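PDB 5C86: kelch domain-containing protein, which probably oxidises alcohols to aldehydes as a copper-dependent member of the AA5 family of galactose and glyoxal oxidases, here in its apo form. Local coordinates for residues P8-P13 with S50-N55; W292-M297 with L310-F315; T345-G350 with G365-P370. All coordinates share one frame; numbering follows the deposited sequence.

Interaction 1 (P8-P13 with S50-N55)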
ATOM      1  N   PRO A   8     -17.408  12.982  -6.802  1.00 24.14           N
ATOM      2  CA  PRO A   8     -18.536  12.166  -7.239  1.00 27.37           C
ATOM      3  C   PRO A   8     -18.223  10.685  -7.279  1.00 26.11           C
ATOM      4  O   PRO A   8     -17.036  10.262  -7.378  1.00 22.76           O
ATOM      5  CB  PRO A   8     -18.756  12.665  -8.684  1.00 29.85           C
ATOM      6  CG  PRO A   8     -17.426  13.227  -9.096  1.00 30.15           C
ATOM      7  CD  PRO A   8     -16.964  13.916  -7.838  1.00 26.76           C
ATOM      8  N   MET A   9     -19.274   9.854  -7.206  0.50 26.51           N
ATOM      9  CA  MET A   9     -19.104   8.414  -7.265  0.50 27.01           C
ATOM     10  C   MET A   9     -18.612   8.033  -8.656  0.50 26.65           C
ATOM     11  O   MET A   9     -19.139   8.524  -9.657  0.50 28.23           O
ATOM     12  CB  MET A   9     -20.408   7.626  -6.951  0.50 31.87           C
ATOM     13  CG  MET A   9     -20.977   7.692  -5.519  0.50 33.99           C
ATOM     14  SD  MET A   9     -20.307   6.687  -4.153  0.50 43.77           S
ATOM     15  CE  MET A   9     -19.183   5.622  -4.943  0.50 32.46           C
ATOM     16  N   VAL A  10     -17.615   7.149  -8.682  1.00 23.52           N
ATOM     17  CA  VAL A  10     -16.928   6.625  -9.828  1.00 26.39           C
ATOM     18  C   VAL A  10     -17.345   5.154  -9.855  1.00 26.50           C
ATOM     19  O   VAL A  10     -17.285   4.469  -8.832  1.00 30.32           O
ATOM     20  CB  VAL A  10     -15.417   6.799  -9.612  1.00 31.52           C
ATOM     21  CG1 VAL A  10     -14.542   5.911 -10.495  1.00 35.92           C
ATOM     22  CG2 VAL A  10     -15.099   8.284  -9.810  1.00 34.96           C
ATOM     23  N   LYS A  11     -17.723   4.654 -11.011  1.00 25.00           N
ATOM     24  CA  LYS A  11     -18.221   3.283 -11.098  1.00 25.22           C
ATOM     25  C   LYS A  11     -17.429   2.474 -12.076  1.00 24.02           C
ATOM     26  O   LYS A  11     -17.259   2.826 -13.242  1.00 23.03           O
ATOM     27  CB  LYS A  11     -19.694   3.334 -11.534  1.00 31.53           C
ATOM     28  CG  LYS A  11     -20.612   2.418 -10.721  0.85 33.27           C
ATOM     29  CD  LYS A  11     -21.787   1.928 -11.582  0.70 35.65           C
ATOM     30  CE  LYS A  11     -22.566   3.092 -12.188  0.70 35.74           C
ATOM     31  NZ  LYS A  11     -23.422   2.646 -13.329  0.70 34.49           N
ATOM     32  N   PHE A  12     -16.867   1.367 -11.640  1.00 19.08           N
ATOM     33  CA  PHE A  12     -16.113   0.560 -12.473  1.00 19.45           C
ATOM     34  C   PHE A  12     -16.967  -0.643 -12.995  1.00 19.56           C
ATOM     35  O   PHE A  12     -17.840  -1.090 -12.297  1.00 21.67           O
ATOM     36  CB  PHE A  12     -14.887  -0.048 -11.711  1.00 18.69           C
ATOM     37  CG  PHE A  12     -13.749   0.945 -11.516  1.00 18.09           C
ATOM     38  CD1 PHE A  12     -12.776   1.147 -12.500  1.00 17.73           C
ATOM     39  CD2 PHE A  12     -13.629   1.590 -10.308  1.00 19.49           C
ATOM     40  CE1 PHE A  12     -11.760   2.076 -12.323  1.00 19.74           C
ATOM     41  CE2 PHE A  12     -12.593   2.509 -10.111  1.00 20.11           C
ATOM     42  CZ  PHE A  12     -11.666   2.731 -11.111  1.00 19.00           C
ATOM     43  N   PRO A  13     -16.556  -1.221 -14.101  1.00 21.99           N
ATOM     44  CA  PRO A  13     -17.298  -2.397 -14.610  1.00 22.68           C
ATOM     45  C   PRO A  13     -16.854  -3.673 -13.886  1.00 22.08           C
ATOM     46  O   PRO A  13     -17.414  -4.751 -14.192  1.00 23.60           O
ATOM     47  CB  PRO A  13     -16.864  -2.450 -16.060  1.00 22.09           C
ATOM     48  CG  PRO A  13     -15.427  -1.959 -16.036  1.00 21.46           C
ATOM     49  CD  PRO A  13     -15.480  -0.832 -15.037  1.00 21.14           C
ATOM     50  N   SER A  50      -9.777  -2.786 -15.268  1.00 17.38           N
ATOM     51  CA  SER A  50     -10.331  -1.537 -15.783  1.00 17.02           C
ATOM     52  C   SER A  50      -9.410  -0.413 -15.305  1.00 21.01           C
ATOM     53  O   SER A  50      -8.614  -0.594 -14.370  1.00 21.39           O
ATOM     54  CB  SER A  50     -11.756  -1.330 -15.353  1.00 18.81           C
ATOM     55  OG  SER A  50     -12.293  -0.047 -15.654  1.00 18.19           O
ATOM     56  N   LEU A  51      -9.431   0.695 -16.018  1.00 20.55           N
ATOM     57  CA  LEU A  51      -8.521   1.836 -15.772  1.00 19.61           C
ATOM     58  C   LEU A  51      -9.291   3.109 -15.651  1.00 20.78           C
ATOM     59  O   LEU A  51     -10.114   3.397 -16.547  1.00 21.22           O
ATOM     60  CB  LEU A  51      -7.564   1.952 -16.921  1.00 19.71           C
ATOM     61  CG  LEU A  51      -6.465   3.030 -16.811  1.00 22.24           C
ATOM     62  CD1 LEU A  51      -5.395   2.530 -15.877  1.00 22.97           C
ATOM     63  CD2 LEU A  51      -5.844   3.399 -18.171  1.00 27.50           C
ATOM     64  N   TYR A  52      -9.030   3.904 -14.604  1.00 16.88           N
ATOM     65  CA  TYR A  52      -9.612   5.209 -14.446  1.00 17.67           C
ATOM     66  C   TYR A  52      -8.551   6.239 -14.839  1.00 16.53           C
ATOM     67  O   TYR A  52      -7.444   6.215 -14.364  1.00 17.40           O
ATOM     68  CB  TYR A  52     -10.072   5.512 -13.006  1.00 18.17           C
ATOM     69  CG  TYR A  52     -10.485   6.927 -12.722  1.00 20.68           C
ATOM     70  CD1 TYR A  52     -11.716   7.400 -13.077  1.00 22.41           C
ATOM     71  CD2 TYR A  52      -9.638   7.774 -12.055  1.00 20.77           C
ATOM     72  CE1 TYR A  52     -12.085   8.706 -12.827  1.00 25.14           C
ATOM     73  CE2 TYR A  52     -10.005   9.045 -11.749  1.00 23.48           C
ATOM     74  CZ  TYR A  52     -11.220   9.507 -12.156  1.00 24.71           C
ATOM     75  OH  TYR A  52     -11.530  10.793 -11.810  1.00 31.61           O
ATOM     76  N   ASN A  53      -8.881   7.077 -15.831  1.00 18.78           N
ATOM     77  CA  ASN A  53      -7.992   8.127 -16.286  1.00 19.80           C
ATOM     78  C   ASN A  53      -8.206   9.364 -15.465  1.00 20.29           C
ATOM     79  O   ASN A  53      -9.277   9.963 -15.464  1.00 20.21           O
ATOM     80  CB  ASN A  53      -8.291   8.396 -17.775  1.00 19.60           C
ATOM     81  CG  ASN A  53      -7.278   9.282 -18.378  1.00 21.59           C
ATOM     82  OD1 ASN A  53      -7.135  10.411 -17.978  1.00 24.73           O
ATOM     83  ND2 ASN A  53      -6.522   8.751 -19.212  1.00 25.73           N
ATOM     84  N   VAL A  54      -7.184   9.752 -14.704  1.00 20.35           N
ATOM     85  CA  VAL A  54      -7.285  10.887 -13.773  1.00 22.19           C
ATOM     86  C   VAL A  54      -7.370  12.233 -14.520  1.00 22.03           C
ATOM     87  O   VAL A  54      -7.889  13.188 -13.972  1.00 27.58           O
ATOM     88  CB  VAL A  54      -6.118  10.904 -12.758  1.00 22.92           C
ATOM     89  CG1 VAL A  54      -6.168   9.634 -11.886  1.00 25.46           C
ATOM     90  CG2 VAL A  54      -4.785  10.949 -13.414  1.00 23.88           C
ATOM     91  N   ASN A  55      -6.830  12.299 -15.732  1.00 22.63           N
ATOM     92  CA  ASN A  55      -6.936  13.570 -16.512  1.00 27.28           C
ATOM     93  C   ASN A  55      -8.312  13.774 -17.173  1.00 26.90           C
ATOM     94  O   ASN A  55      -8.914  14.849 -17.079  1.00 31.21           O
ATOM     95  CB  ASN A  55      -5.799  13.647 -17.528  1.00 28.38           C
ATOM     96  CG  ASN A  55      -4.421  13.905 -16.845  1.00 34.37           C
ATOM     97  OD1 ASN A  55      -3.389  13.629 -17.432  1.00 45.77           O
ATOM     98  ND2 ASN A  55      -4.418  14.463 -15.636  1.00 37.89           N
TER
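Phe12 and Tyr52 carry the apolar part of this contact, their side chains crossing at about a right angle. The far end of the Phe12 ring meets the base of the tyrosine, CZ of Phe12 lying 3.7 Å from CB of Tyr52. Phe12 has its CG anti to its own carbonyl carbon (chi1 -77°), which carries the ring across to residues 50-52. Val10 adds a looser touch with one methyl, its CG1 lying 4.1 Å from CD1 of Tyr52; here too the two side chains cross nearly at right angles.

The remaining contacts gather round the Ser50 hydroxyl. Its OG lies at the edge of the Phe12 ring, in the ring plane and 3.4 Å from CD1 of Phe12. The same OG is 3.3 Å from CD of Pro13, so it sits against two hydrocarbon groups. Its polar need is met elsewhere, by a hydrogen bond with the carbonyl oxygen of Ser60.

No hydrogen bond joins the segments, and their closest CA pair, Phe12 and Ser50, is 7.0 Å apart, too far for strand pairing. The backbones pair elsewhere, Val10 with Gly365 and Tyr52 with Leu28. Further packing comes from Phe367, whose ring meets that of Tyr52 at about 30° and also touches Val10, and from Val30 against Phe12. The arrangement is side-chain packing between adjoining blades of a kelch beta-propeller: Val10 near the end of strand 5-11, and Phe12 and Pro13 just beyond it, pack on strand 47-52 of the next blade.

Interaction 2 (W292-M297 with L310-F315)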
ATOM      1  N   TRP A 292      -4.678   8.449   6.698  1.00 10.92           N
ATOM      2  CA  TRP A 292      -6.173   8.328   6.679  1.00 10.59           C
ATOM      3  C   TRP A 292      -6.532   6.862   6.790  1.00 11.28           C
ATOM      4  O   TRP A 292      -5.942   6.043   6.051  1.00 11.18           O
ATOM      5  CB  TRP A 292      -6.632   8.862   5.407  1.00 11.61           C
ATOM      6  CG  TRP A 292      -8.128   9.063   5.266  1.00 11.13           C
ATOM      7  CD1 TRP A 292      -8.886   9.834   6.037  1.00 12.69           C
ATOM      8  CD2 TRP A 292      -8.939   8.567   4.204  1.00 10.82           C
ATOM      9  NE1 TRP A 292     -10.175   9.894   5.514  1.00 11.46           N
ATOM     10  CE2 TRP A 292     -10.224   9.118   4.408  1.00 11.68           C
ATOM     11  CE3 TRP A 292      -8.718   7.759   3.103  1.00 11.77           C
ATOM     12  CZ2 TRP A 292     -11.249   8.900   3.499  1.00 12.63           C
ATOM     13  CZ3 TRP A 292      -9.765   7.580   2.182  1.00 11.79           C
ATOM     14  CH2 TRP A 292     -10.987   8.169   2.419  1.00 12.71           C
ATOM     15  N   VAL A 293      -7.445   6.561   7.692  1.00 11.02           N
ATOM     16  CA  VAL A 293      -7.903   5.203   7.977  1.00 10.74           C
ATOM     17  C   VAL A 293      -9.348   5.149   7.578  1.00 11.25           C
ATOM     18  O   VAL A 293     -10.159   5.839   8.213  1.00 11.23           O
ATOM     19  CB  VAL A 293      -7.694   4.782   9.426  1.00 11.81           C
ATOM     20  CG1 VAL A 293      -8.025   3.341   9.566  1.00 13.10           C
ATOM     21  CG2 VAL A 293      -6.209   5.012   9.828  1.00 13.35           C
ATOM     22  N   VAL A 294      -9.661   4.337   6.576  1.00 10.64           N
ATOM     23  CA  VAL A 294     -11.011   4.352   6.004  1.00 11.12           C
ATOM     24  C   VAL A 294     -11.623   2.936   5.972  1.00 11.06           C
ATOM     25  O   VAL A 294     -10.951   1.931   5.666  1.00 11.16           O
ATOM     26  CB  VAL A 294     -11.002   4.905   4.570  1.00 11.07           C
ATOM     27  CG1 VAL A 294      -9.978   4.283   3.656  1.00 11.12           C
ATOM     28  CG2 VAL A 294     -12.406   4.922   3.925  1.00 12.96           C
ATOM     29  N   GLY A 295     -12.912   2.892   6.332  1.00 10.89           N
ATOM     30  CA  GLY A 295     -13.681   1.650   6.207  1.00 11.73           C
ATOM     31  C   GLY A 295     -13.444   0.698   7.340  1.00 10.92           C
ATOM     32  O   GLY A 295     -13.069   1.061   8.462  1.00 11.96           O
ATOM     33  N   GLY A 296     -13.623  -0.594   7.016  1.00 11.26           N
ATOM     34  CA  GLY A 296     -13.565  -1.643   8.027  1.00 12.26           C
ATOM     35  C   GLY A 296     -14.888  -1.839   8.760  1.00 12.31           C
ATOM     36  O   GLY A 296     -15.792  -1.014   8.687  1.00 11.79           O
ATOM     37  N   MET A 297     -14.950  -2.935   9.477  1.00 11.89           N
ATOM     38  CA  MET A 297     -16.138  -3.295  10.291  1.00 12.13           C
ATOM     39  C   MET A 297     -15.764  -3.672  11.675  1.00 13.12           C
ATOM     40  O   MET A 297     -14.581  -3.907  11.984  1.00 12.26           O
ATOM     41  CB  MET A 297     -16.866  -4.451   9.578  1.00 13.41           C
ATOM     42  CG  MET A 297     -16.119  -5.770   9.586  1.00 14.22           C
ATOM     43  SD  MET A 297     -16.580  -6.980   8.322  1.00 13.97           S
ATOM     44  CE  MET A 297     -18.319  -7.305   8.713  1.00 14.61           C
ATOM     45  N   LEU A 310     -18.471   3.714   8.894  1.00 14.71           N
ATOM     46  CA  LEU A 310     -18.703   4.611   7.779  1.00 13.35           C
ATOM     47  C   LEU A 310     -18.041   5.993   7.928  1.00 12.82           C
ATOM     48  O   LEU A 310     -18.082   6.782   7.020  1.00 15.14           O
ATOM     49  CB  LEU A 310     -20.223   4.833   7.600  1.00 16.25           C
ATOM     50  CG  LEU A 310     -20.923   3.536   7.241  1.00 16.00           C
ATOM     51  CD1 LEU A 310     -22.470   3.882   7.052  1.00 18.98           C
ATOM     52  CD2 LEU A 310     -20.400   2.922   5.968  1.00 16.78           C
ATOM     53  N   THR A 311     -17.445   6.261   9.079  1.00 12.34           N
ATOM     54  CA  THR A 311     -16.728   7.488   9.345  1.00 14.35           C
ATOM     55  C   THR A 311     -15.186   7.179   9.402  1.00 13.99           C
ATOM     56  O   THR A 311     -14.737   6.544  10.383  1.00 13.69           O
ATOM     57  CB  THR A 311     -17.144   8.107  10.656  1.00 15.20           C
ATOM     58  OG1 THR A 311     -18.556   8.429  10.550  1.00 17.17           O
ATOM     59  CG2 THR A 311     -16.446   9.372  10.867  1.00 15.25           C
ATOM     60  N   PRO A 312     -14.445   7.694   8.405  1.00 13.23           N
ATOM     61  CA  PRO A 312     -12.963   7.490   8.405  1.00 13.38           C
ATOM     62  C   PRO A 312     -12.383   8.362   9.463  1.00 13.15           C
ATOM     63  O   PRO A 312     -13.040   9.294   9.975  1.00 13.21           O
ATOM     64  CB  PRO A 312     -12.544   7.944   7.044  1.00 12.72           C
ATOM     65  CG  PRO A 312     -13.798   7.920   6.124  1.00 12.70           C
ATOM     66  CD  PRO A 312     -14.886   8.251   7.128  1.00 12.84           C
ATOM     67  N   GLU A 313     -11.096   8.135   9.782  1.00 12.78           N
ATOM     68  CA  GLU A 313     -10.325   8.952  10.686  1.00 12.08           C
ATOM     69  C   GLU A 313      -9.043   9.391  10.073  1.00 11.22           C
ATOM     70  O   GLU A 313      -8.412   8.669   9.353  1.00 12.21           O
ATOM     71  CB  GLU A 313     -10.106   8.226  12.012  1.00 13.57           C
ATOM     72  CG  GLU A 313     -11.403   8.169  12.869  1.00 15.15           C
ATOM     73  CD  GLU A 313     -11.216   7.273  14.098  1.00 18.33           C
ATOM     74  OE1 GLU A 313     -11.261   5.985  13.965  1.00 18.10           O
ATOM     75  OE2 GLU A 313     -10.908   7.831  15.222  1.00 18.58           O
ATOM     76  N   LEU A 314      -8.683  10.631  10.362  1.00 12.46           N
ATOM     77  CA  LEU A 314      -7.418  11.256   9.980  1.00 12.22           C
ATOM     78  C   LEU A 314      -6.500  11.198  11.181  1.00 12.72           C
ATOM     79  O   LEU A 314      -6.833  11.699  12.247  1.00 13.44           O
ATOM     80  CB  LEU A 314      -7.668  12.693   9.532  1.00 14.80           C
ATOM     81  CG  LEU A 314      -6.456  13.422   9.035  1.00 16.36           C
ATOM     82  CD1 LEU A 314      -5.747  12.767   7.882  1.00 17.40           C
ATOM     83  CD2 LEU A 314      -6.945  14.834   8.636  1.00 18.57           C
ATOM     84  N   PHE A 315      -5.356  10.512  11.051  1.00 11.35           N
ATOM     85  CA  PHE A 315      -4.431  10.364  12.174  1.00 11.99           C
ATOM     86  C   PHE A 315      -3.196  11.238  11.930  1.00 13.41           C
ATOM     87  O   PHE A 315      -2.643  11.255  10.854  1.00 12.37           O
ATOM     88  CB  PHE A 315      -3.975   8.921  12.289  1.00 11.40           C
ATOM     89  CG  PHE A 315      -2.925   8.671  13.343  1.00 11.83           C
ATOM     90  CD1 PHE A 315      -3.246   8.710  14.680  1.00 13.01           C
ATOM     91  CD2 PHE A 315      -1.606   8.440  12.990  1.00 12.29           C
ATOM     92  CE1 PHE A 315      -2.283   8.432  15.615  1.00 13.36           C
ATOM     93  CE2 PHE A 315      -0.629   8.191  13.923  1.00 13.61           C
ATOM     94  CZ  PHE A 315      -0.983   8.214  15.257  1.00 12.92           C
TER
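Val293 and Glu313 form the hydrogen-bonded pair of an antiparallel ladder, each giving its N-H to the other's carbonyl. The bond from Val293 N to Glu313 O is 2.9 Å long and nearly straight, 172° at the hydrogen, and it runs almost along the C=O axis. The return bond, from Glu313 N to Val293 O, is also 2.9 Å and lies in the carbonyl plane. Glu313 O has a second neighbour in CA of Trp292, 3.5 Å away, a CA-H...O contact typical of paired strands. Trp292 and Leu314 make the adjacent non-hydrogen-bonded pair.

Apolar packing centres on Pro312. Trp292 lies beside it and points the same way, with CG anti to the backbone N (chi1 -170°) and the indole carried along the proline ring. CB of Pro312 is 3.7 Å from CE2 of Trp292, while CG of Pro312 reaches CZ2 of Trp292 at 3.8 Å. Val294 meets the same corner of the proline as the indole, its CG2 lying 4.0 Å from Pro312 CG. From within its own segment, CB of Val294 sits above one indole face, toward the rim.

The polar ends look outside the two segments. Trp292 NE1 is hydrogen-bonded to Thr325 OG1. On the sheet face opposite Trp292, the Glu313 carboxylate is held by a salt bridge to Arg278 and by the backbone N of Lys275, which would probably stabilise its negative charge.

These are the two inner strands of a four-stranded blade, flanked by 282-285 and 321-324. Trp292 stacks on Trp368 of the neighbouring blade and touches its strand 346-350, while Val293 and Glu313 face strand 235-239.

Interaction 3 (T345-G350 with G365-P370)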
ATOM      1  N   THR A 345      -5.405  13.458  -3.503  1.00 12.44           N
ATOM      2  CA  THR A 345      -6.659  12.896  -3.051  1.00 12.40           C
ATOM      3  C   THR A 345      -6.408  11.375  -2.822  1.00 11.74           C
ATOM      4  O   THR A 345      -5.368  10.803  -3.200  1.00 12.40           O
ATOM      5  CB  THR A 345      -7.789  13.061  -4.108  1.00 13.08           C
ATOM      6  OG1 THR A 345      -7.460  12.258  -5.226  1.00 14.46           O
ATOM      7  CG2 THR A 345      -7.966  14.535  -4.416  1.00 13.92           C
ATOM      8  N   ILE A 346      -7.418  10.734  -2.220  1.00 12.10           N
ATOM      9  CA  ILE A 346      -7.339   9.334  -1.852  1.00 11.47           C
ATOM     10  C   ILE A 346      -8.522   8.572  -2.401  1.00 12.39           C
ATOM     11  O   ILE A 346      -9.670   8.896  -2.082  1.00 13.59           O
ATOM     12  CB  ILE A 346      -7.276   9.124  -0.371  1.00 11.22           C
ATOM     13  CG1 ILE A 346      -6.183   9.985   0.271  1.00 12.26           C
ATOM     14  CG2 ILE A 346      -6.977   7.651  -0.093  1.00 11.64           C
ATOM     15  CD1 ILE A 346      -5.959   9.814   1.766  1.00 11.02           C
ATOM     16  N   TRP A 347      -8.241   7.644  -3.250  1.00 11.82           N
ATOM     17  CA  TRP A 347      -9.288   6.635  -3.660  1.00 12.35           C
ATOM     18  C   TRP A 347      -9.759   5.836  -2.504  1.00 12.74           C
ATOM     19  O   TRP A 347      -8.982   5.396  -1.663  1.00 11.62           O
ATOM     20  CB  TRP A 347      -8.719   5.706  -4.694  1.00 12.46           C
ATOM     21  CG  TRP A 347      -9.463   4.442  -4.845  1.00 12.77           C
ATOM     22  CD1 TRP A 347      -9.049   3.204  -4.351  1.00 12.66           C
ATOM     23  CD2 TRP A 347     -10.659   4.222  -5.563  1.00 13.86           C
ATOM     24  NE1 TRP A 347      -9.993   2.243  -4.680  1.00 14.47           N
ATOM     25  CE2 TRP A 347     -10.957   2.859  -5.438  1.00 13.81           C
ATOM     26  CE3 TRP A 347     -11.539   5.058  -6.251  1.00 15.10           C
ATOM     27  CZ2 TRP A 347     -12.131   2.298  -6.019  1.00 15.46           C
ATOM     28  CZ3 TRP A 347     -12.703   4.506  -6.837  1.00 14.03           C
ATOM     29  CH2 TRP A 347     -12.963   3.163  -6.683  1.00 15.23           C
ATOM     30  N   SER A 348     -11.092   5.650  -2.414  1.00 12.26           N
ATOM     31  CA  SER A 348     -11.739   4.665  -1.496  1.00 13.77           C
ATOM     32  C   SER A 348     -12.914   3.963  -2.217  1.00 13.95           C
ATOM     33  O   SER A 348     -13.810   4.686  -2.719  1.00 14.85           O
ATOM     34  CB  SER A 348     -12.260   5.368  -0.283  1.00 15.13           C
ATOM     35  OG  SER A 348     -13.065   4.509   0.506  1.00 12.66           O
ATOM     36  N   GLY A 349     -12.817   2.641  -2.320  1.00 13.25           N
ATOM     37  CA  GLY A 349     -13.954   1.992  -2.959  1.00 13.22           C
ATOM     38  C   GLY A 349     -13.889   0.538  -2.843  1.00 15.29           C
ATOM     39  O   GLY A 349     -13.184  -0.017  -2.060  1.00 13.78           O
ATOM     40  N   GLY A 350     -14.707  -0.119  -3.658  1.00 15.06           N
ATOM     41  CA  GLY A 350     -14.741  -1.584  -3.593  1.00 15.16           C
ATOM     42  C   GLY A 350     -15.555  -2.163  -2.450  1.00 13.16           C
ATOM     43  O   GLY A 350     -16.283  -1.472  -1.742  1.00 14.99           O
ATOM     44  N   GLY A 365     -16.572   3.748  -6.046  1.00 18.95           N
ATOM     45  CA  GLY A 365     -15.817   4.414  -5.021  1.00 18.04           C
ATOM     46  C   GLY A 365     -15.794   5.874  -5.316  1.00 18.96           C
ATOM     47  O   GLY A 365     -16.536   6.344  -6.178  1.00 18.48           O
ATOM     48  N   GLN A 366     -15.028   6.615  -4.535  1.00 16.32           N
ATOM     49  CA  GLN A 366     -14.954   8.071  -4.671  1.00 17.28           C
ATOM     50  C   GLN A 366     -13.521   8.461  -4.260  1.00 16.13           C
ATOM     51  O   GLN A 366     -12.871   7.681  -3.516  1.00 16.27           O
ATOM     52  CB  GLN A 366     -15.892   8.805  -3.739  1.00 21.27           C
ATOM     53  CG  GLN A 366     -17.382   8.577  -3.933  1.00 24.42           C
ATOM     54  CD  GLN A 366     -18.221   9.083  -2.760  1.00 24.11           C
ATOM     55  OE1 GLN A 366     -18.375   8.426  -1.709  1.00 24.50           O
ATOM     56  NE2 GLN A 366     -18.771  10.261  -2.929  1.00 24.43           N
ATOM     57  N   PHE A 367     -13.139   9.681  -4.584  1.00 15.10           N
ATOM     58  CA  PHE A 367     -11.884  10.237  -4.160  1.00 14.99           C
ATOM     59  C   PHE A 367     -12.141  11.212  -3.090  1.00 14.99           C
ATOM     60  O   PHE A 367     -13.010  12.108  -3.188  1.00 16.69           O
ATOM     61  CB  PHE A 367     -11.199  10.879  -5.382  1.00 14.46           C
ATOM     62  CG  PHE A 367     -10.789   9.906  -6.408  1.00 14.72           C
ATOM     63  CD1 PHE A 367      -9.550   9.173  -6.378  1.00 13.21           C
ATOM     64  CD2 PHE A 367     -11.651   9.579  -7.467  1.00 17.79           C
ATOM     65  CE1 PHE A 367      -9.222   8.303  -7.295  1.00 15.25           C
ATOM     66  CE2 PHE A 367     -11.275   8.636  -8.433  1.00 18.30           C
ATOM     67  CZ  PHE A 367     -10.052   8.005  -8.380  1.00 16.71           C
ATOM     68  N   TRP A 368     -11.449  11.061  -1.981  1.00 13.46           N
ATOM     69  CA  TRP A 368     -11.568  11.969  -0.865  1.00 12.89           C
ATOM     70  C   TRP A 368     -10.457  13.039  -0.950  1.00 13.39           C
ATOM     71  O   TRP A 368      -9.287  12.702  -1.104  1.00 13.49           O
ATOM     72  CB  TRP A 368     -11.442  11.280   0.491  1.00 12.30           C
ATOM     73  CG  TRP A 368     -11.576  12.136   1.666  1.00 12.22           C
ATOM     74  CD1 TRP A 368     -12.705  12.841   2.102  1.00 12.22           C
ATOM     75  CD2 TRP A 368     -10.572  12.383   2.667  1.00 11.97           C
ATOM     76  NE1 TRP A 368     -12.431  13.529   3.199  1.00 13.03           N
ATOM     77  CE2 TRP A 368     -11.123  13.261   3.605  1.00 11.59           C
ATOM     78  CE3 TRP A 368      -9.210  11.988   2.807  1.00 12.97           C
ATOM     79  CZ2 TRP A 368     -10.426  13.680   4.735  1.00 13.70           C
ATOM     80  CZ3 TRP A 368      -8.555  12.385   3.908  1.00 12.03           C
ATOM     81  CH2 TRP A 368      -9.085  13.284   4.835  1.00 12.15           C
ATOM     82  N   SER A 369     -10.857  14.282  -0.885  1.00 13.36           N
ATOM     83  CA  SER A 369      -9.931  15.401  -0.856  1.00 14.64           C
ATOM     84  C   SER A 369      -9.683  15.741   0.581  1.00 13.85           C
ATOM     85  O   SER A 369     -10.593  16.203   1.344  1.00 13.27           O
ATOM     86  CB  SER A 369     -10.496  16.646  -1.588  1.00 15.37           C
ATOM     87  OG  SER A 369     -10.574  16.464  -2.947  1.00 15.79           O
ATOM     88  N   PRO A 370      -8.409  15.594   1.062  1.00 11.66           N
ATOM     89  CA  PRO A 370      -8.153  15.928   2.419  1.00 12.51           C
ATOM     90  C   PRO A 370      -8.200  17.438   2.779  1.00 12.13           C
ATOM     91  O   PRO A 370      -8.188  18.272   1.862  1.00 12.15           O
ATOM     92  CB  PRO A 370      -6.694  15.350   2.678  1.00 12.35           C
ATOM     93  CG  PRO A 370      -6.511  14.377   1.607  1.00 11.82           C
ATOM     94  CD  PRO A 370      -7.237  14.944   0.413  1.00 12.83           C
TER
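Trp347 packs against Gly365 and Phe367 on one face of an antiparallel strand pair. With CG anti to the backbone N (chi1 161°), its indole lies along the opposite strand, and CH2 of Trp347 comes within 3.5 Å of CA of Gly365. Atom CE3 of Trp347 sits over one face of the Phe367 ring, toward the rim, and CB of Trp347 is 3.7 Å from Phe367 CE1; the two ring planes meet obliquely at 57°. At Gly349 and Gly365 no side chain parts the strands, and their CA atoms approach to 3.7 Å. On the other face Ile346 lies alongside Trp368, CD1 of Ile346 being 4.0 Å from CE3 of Trp368 at the indole edge.

Four backbone hydrogen bonds set this register. Ile346 and Trp368 exchange two, that from Trp368 N to Ile346 O being 2.8 Å, and Ser348 and Gln366 exchange two.

Farther out, Thr337 OG1 bonds Trp347 NE1, Val3 O bonds Trp368 NE1 and Gly7 O bonds Gln366 NE2, which restrains the rotation of these side chains. Thr345 OG1 is hydrogen-bonded to Asp343 OD1 and lies beside the Phe367 ring.

Strands 346-350 and 364-369 form the middle of a four-stranded propeller blade; one of its two outermost strands, 5-11, comes from the N-terminus, the "velcro" closure of beta-propellers. Gly349 lies about 10 Å from the side chain of His335, a copper ligand but metal-free here.

Overall arrangement
The contacts follow one another along the chain in the order 1, 2, 3, yet interaction 3 lies between the others in space: its centre is 11 Å from each, while those of interactions 1 and 2 are 22 Å apart. Residues 8-13 of interaction 1 lie in the same sheet as interaction 3, strands 5-11 and 364-369 being neighbours; Phe12 also packs on Trp347. Interaction 2 belongs to the blade 282-324 and meets interaction 3 through side-chain packing, for example Val294 on Ser348. Three consecutive blades are thus joined where the N-terminal strand closes the propeller, which supplies Tyr120 and His335 to the copper site, empty here; His423 comes from the C-terminal part.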